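Local coordinates for small S protein (Podospora anserina, PDB 2WVQ), which forms a prion and, with HET-S from incompatible cells, triggers a lethal reaction that prevents viable heterokaryons, at residues A52-S57 against N134-R139; L21-V26 against R139-T144. The protein carries 2 engineered substitutions. All blocks are in the same frame, centred on the assembly; numbering follows the deposited sequence. Where two conformers were deposited one is given.

Contact 1: A52-S57 against N134-R139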
# COMPACT_ATOMS: atom_id res chain seq x y z
N ALA A 52 15.17 8.02 2.11
CA ALA A 52 14.63 6.83 1.43
C ALA A 52 14.98 6.86 -0.06
O ALA A 52 15.32 5.81 -0.66
CB ALA A 52 13.10 6.71 1.61
N LYS A 53 14.90 8.05 -0.65
CA LYS A 53 15.30 8.25 -2.04
C LYS A 53 16.81 8.01 -2.20
O LYS A 53 17.24 7.40 -3.18
CB LYS A 53 14.92 9.65 -2.52
CG LYS A 53 15.28 9.95 -3.96
CD LYS A 53 15.15 11.46 -4.28
CE LYS A 53 14.79 11.62 -5.77
NZ LYS A 53 14.87 13.03 -6.21
N ALA A 54 17.61 8.48 -1.25
CA ALA A 54 19.08 8.29 -1.31
C ALA A 54 19.45 6.81 -1.21
O ALA A 54 20.39 6.32 -1.85
CB ALA A 54 19.79 9.10 -0.18
N ARG A 55 18.69 6.08 -0.40
CA ARG A 55 19.00 4.69 -0.15
C ARG A 55 18.62 3.79 -1.33
O ARG A 55 19.36 2.82 -1.67
CB ARG A 55 18.38 4.22 1.15
CG ARG A 55 18.95 2.88 1.58
CD ARG A 55 18.00 2.16 2.46
NE ARG A 55 18.28 0.73 2.55
CZ ARG A 55 17.46 -0.13 3.14
NH1 ARG A 55 16.30 0.30 3.67
NH2 ARG A 55 17.76 -1.42 3.18
N LEU A 56 17.49 4.13 -1.96
CA LEU A 56 17.03 3.49 -3.19
C LEU A 56 18.05 3.76 -4.31
O LEU A 56 18.52 2.84 -5.02
CB LEU A 56 15.62 3.99 -3.59
CG LEU A 56 14.97 3.51 -4.92
CD1 LEU A 56 14.75 2.03 -4.96
CD2 LEU A 56 13.63 4.23 -5.29
N SER A 57 18.43 5.02 -4.47
CA SER A 57 19.44 5.28 -5.48
C SER A 57 20.82 4.63 -5.20
O SER A 57 21.48 4.23 -6.15
CB SER A 57 19.54 6.75 -5.84
OG SER A 57 20.45 7.43 -5.05
N ASN A 134 19.51 15.58 -2.08
CA ASN A 134 18.98 15.62 -3.43
C ASN A 134 20.12 15.60 -4.49
O ASN A 134 20.05 14.88 -5.47
CB ASN A 134 18.16 16.89 -3.66
CG ASN A 134 16.75 16.84 -3.04
OD1 ASN A 134 15.98 17.75 -3.28
ND2 ASN A 134 16.44 15.82 -2.23
N ASP A 135 21.15 16.40 -4.27
CA ASP A 135 22.25 16.53 -5.22
C ASP A 135 22.95 15.21 -5.46
O ASP A 135 23.27 14.89 -6.60
CB ASP A 135 23.26 17.58 -4.74
CG ASP A 135 22.80 19.00 -4.96
OD1 ASP A 135 23.50 19.93 -4.51
OD2 ASP A 135 21.76 19.22 -5.61
N LEU A 136 23.22 14.49 -4.38
CA LEU A 136 23.85 13.17 -4.38
C LEU A 136 23.12 12.16 -5.27
O LEU A 136 23.75 11.40 -6.01
CB LEU A 136 23.93 12.71 -2.92
CG LEU A 136 23.79 11.37 -2.20
CD1 LEU A 136 23.83 11.69 -0.74
CD2 LEU A 136 22.60 10.49 -2.50
N VAL A 137 21.79 12.14 -5.19
CA VAL A 137 21.04 11.33 -6.15
C VAL A 137 21.01 11.85 -7.55
O VAL A 137 21.10 11.05 -8.47
CB VAL A 137 19.70 10.72 -5.63
CG1 VAL A 137 19.43 10.99 -4.15
CG2 VAL A 137 18.51 10.83 -6.61
N SER A 138 20.96 13.18 -7.73
CA SER A 138 20.94 13.76 -9.08
C SER A 138 22.17 13.34 -9.84
O SER A 138 22.08 13.01 -11.00
CB SER A 138 20.85 15.29 -9.08
OG SER A 138 19.54 15.71 -8.69
N ARG A 139 23.30 13.30 -9.14
CA ARG A 139 24.61 12.94 -9.69
C ARG A 139 24.65 11.51 -10.21
O ARG A 139 25.40 11.20 -11.11
CB ARG A 139 25.67 13.09 -8.60
CG ARG A 139 26.10 14.50 -8.33
CD ARG A 139 27.34 14.54 -7.45
NE ARG A 139 27.54 15.91 -6.98
CZ ARG A 139 27.23 16.34 -5.77
NH1 ARG A 139 26.74 15.50 -4.86
NH2 ARG A 139 27.41 17.61 -5.47
O HOH W 1 17.36 14.16 -6.32

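Contact 2: L21-V26 against R139-T144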
# COMPACT_ATOMS: atom_id res chain seq x y z
N LEU A 21 12.25 1.11 -15.04
CA LEU A 21 11.32 1.15 -13.87
C LEU A 21 12.00 1.70 -12.61
O LEU A 21 11.44 2.54 -11.90
CB LEU A 21 10.77 -0.26 -13.58
CG LEU A 21 9.90 -0.95 -14.66
CD1 LEU A 21 9.77 -2.47 -14.44
CD2 LEU A 21 8.52 -0.27 -14.83
N PHE A 22 13.24 1.27 -12.35
CA PHE A 22 14.05 1.81 -11.24
C PHE A 22 14.23 3.32 -11.30
O PHE A 22 14.01 4.00 -10.29
CB PHE A 22 15.43 1.16 -11.13
CG PHE A 22 16.33 1.82 -10.13
CD1 PHE A 22 16.27 1.46 -8.78
CD2 PHE A 22 17.21 2.80 -10.51
CE1 PHE A 22 17.08 2.09 -7.84
CE2 PHE A 22 18.07 3.44 -9.57
CZ PHE A 22 18.00 3.08 -8.24
N ASN A 23 14.64 3.84 -12.46
CA ASN A 23 14.86 5.29 -12.63
C ASN A 23 13.57 6.09 -12.44
O ASN A 23 13.58 7.18 -11.87
CB ASN A 23 15.58 5.65 -13.95
CG ASN A 23 17.05 5.15 -13.98
OD1 ASN A 23 17.79 5.26 -12.99
ND2 ASN A 23 17.44 4.55 -15.09
N ASN A 24 12.46 5.51 -12.88
CA ASN A 24 11.10 6.05 -12.60
C ASN A 24 10.70 6.15 -11.12
O ASN A 24 10.11 7.16 -10.71
CB ASN A 24 10.05 5.31 -13.46
CG ASN A 24 10.24 5.58 -14.96
OD1 ASN A 24 10.90 6.56 -15.34
ND2 ASN A 24 9.66 4.74 -15.82
N CYS A 25 11.04 5.12 -10.34
CA CYS A 25 10.88 5.08 -8.90
C CYS A 25 11.60 6.24 -8.21
O CYS A 25 11.01 6.98 -7.38
CB CYS A 25 11.36 3.72 -8.29
SG CYS A 25 10.36 2.24 -8.63
N VAL A 26 12.88 6.40 -8.53
CA VAL A 26 13.68 7.50 -7.93
C VAL A 26 13.04 8.85 -8.31
O VAL A 26 12.82 9.71 -7.46
CB VAL A 26 15.19 7.44 -8.36
CG1 VAL A 26 16.00 8.72 -7.78
CG2 VAL A 26 15.81 6.12 -7.90
N ARG A 139 23.30 13.30 -9.14
CA ARG A 139 24.61 12.94 -9.69
C ARG A 139 24.65 11.51 -10.21
O ARG A 139 25.40 11.20 -11.11
CB ARG A 139 25.67 13.09 -8.60
CG ARG A 139 26.10 14.50 -8.33
CD ARG A 139 27.34 14.54 -7.45
NE ARG A 139 27.54 15.91 -6.98
CZ ARG A 139 27.23 16.34 -5.77
NH1 ARG A 139 26.74 15.50 -4.86
NH2 ARG A 139 27.41 17.61 -5.47
N ARG A 140 23.84 10.64 -9.62
CA ARG A 140 23.86 9.21 -9.94
C ARG A 140 22.88 8.79 -11.01
O ARG A 140 23.04 7.74 -11.63
CB ARG A 140 23.53 8.38 -8.71
CG ARG A 140 24.59 8.32 -7.68
CD ARG A 140 24.01 7.55 -6.55
NE ARG A 140 25.00 7.33 -5.53
CZ ARG A 140 24.74 7.13 -4.24
NH1 ARG A 140 23.48 7.17 -3.79
NH2 ARG A 140 25.74 6.93 -3.42
N GLN A 141 21.82 9.58 -11.17
CA GLN A 141 20.71 9.16 -12.00
C GLN A 141 21.04 9.31 -13.47
O GLN A 141 21.83 10.18 -13.88
CB GLN A 141 19.39 9.85 -11.60
CG GLN A 141 18.87 9.43 -10.16
CD GLN A 141 18.89 7.92 -9.91
OE1 GLN A 141 18.07 7.18 -10.48
NE2 GLN A 141 19.80 7.46 -9.04
N LYS A 142 20.48 8.39 -14.25
CA LYS A 142 20.61 8.41 -15.68
C LYS A 142 19.95 9.68 -16.16
O LYS A 142 18.92 10.11 -15.61
CB LYS A 142 19.91 7.20 -16.30
CG LYS A 142 20.31 6.96 -17.75
CD LYS A 142 19.25 6.13 -18.48
CE LYS A 142 19.64 5.88 -19.94
NZ LYS A 142 18.46 5.36 -20.73
N GLN A 143 20.57 10.30 -17.17
CA GLN A 143 19.98 11.41 -17.88
C GLN A 143 18.49 11.23 -18.12
O GLN A 143 18.02 10.17 -18.54
CB GLN A 143 20.67 11.60 -19.22
CG GLN A 143 20.49 12.96 -19.80
CD GLN A 143 21.36 13.21 -21.00
OE1 GLN A 143 21.27 14.27 -21.62
NE2 GLN A 143 22.22 12.25 -21.32
N THR A 144 17.75 12.30 -17.88
CA THR A 144 16.31 12.28 -18.06
C THR A 144 15.92 13.47 -18.96
O THR A 144 16.62 14.48 -18.97
CB THR A 144 15.58 12.31 -16.66
OG1 THR A 144 16.37 13.06 -15.72
CG2 THR A 144 15.43 10.91 -16.11

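Contact 1: A52-S57 against N134-R139
Val137 packs between two helices of the mostly helical HeLo domain, the N-terminal globular part of the protein, reaching Lys53, Ala54 and Ser57 on helix 42-62. Helices 42-62 and 124-140 run nearly parallel here, with the axes of the two segments inclined at 25° and 9.4 Å apart. The branched side chain of Val137 divides its work: CG1 sits 3.9 Å from Ala54 CA, while CG2 lies 3.9 Å from Lys53 CE. Ala54 suits its place because a single methyl lets the helices approach, and Leu136 CD2 comes to 3.9 Å from Ala54 CB beside the valine. One turn further along helix 42-62, Ser57 OG lies 3.4 Å from Val137 CB; this small hydroxyl is probably hydrogen-bonded to Arg140 NH1, which would satisfy a polar atom set beside the valine. A lysine serves at the other flank because its aliphatic part packs while its charge travels on. Lys53 has CG anti to the backbone N (chi1 -180°) and an extended chain, which crosses Val137 at about a right angle and carries the ammonium to a salt bridge with Glu30. A water accepts from Lys53 NZ at 2.7 Å and donates to Asn134 O at 2.9 Å.

Contact 2: L21-V26 against R139-T144
Asn23 and Gln141 are the nearest backbone pair, CA to CA 7.0 Å, where helix 18-28 faces a chain that has turned extended at Gln141 (psi 147°). Gln141 bends at chi2 and meets Val26, the two side chains coming from opposite directions. Its CG lies 3.8 Å from Val26 CG1 and its CD 3.7 Å from the same methyl, so the long, flexible glutamine offers both a greasy stem and a flat amide to the valine. The other methyl, Val26 CG2, rests 3.7 Å above one face of the Phe22 ring, displaced toward its rim, and the end of the Gln141 amide comes obliquely to this ring, the two planes 49° apart. In the HeLo domain this patch adjoins the helical core: Phe22 turns inward to Leu56 and Trp59 of helix 42-62, as befits a large aromatic, while the amides lie nearer the surface. There Asn23 and Gln141 bring their amide groups together with planes 69° apart. Each amide is probably turned over in the model; with one of the two turned back, the pair may be hydrogen-bonded. Outermost, the stem of Lys142 crosses Asn23 at about a right angle, CB beside its amide, and the extended chain leads the charged end away.

Overall arrangement
From the N terminus, helix 18-28 supplies the first half of contact 2, and helix 42-62 then supplies the first half of contact 1. The chain goes on through helix 79-108 before helix 124-140 returns to complete contact 1; its last turn and the extended residues after it complete contact 2. Contact 1 thus closes an inner loop of 76 residues, and contact 2 an outer one of 112 that encloses it without crossing. Their centres are about 9 Å apart, and Arg139 belongs to both. Helix 42-62 also packs directly on helix 18-28, Leu56 touching Cys25, so the two contacts form one continuous packing region: three helices meet near Val26, which touches both Lys53 and Val137.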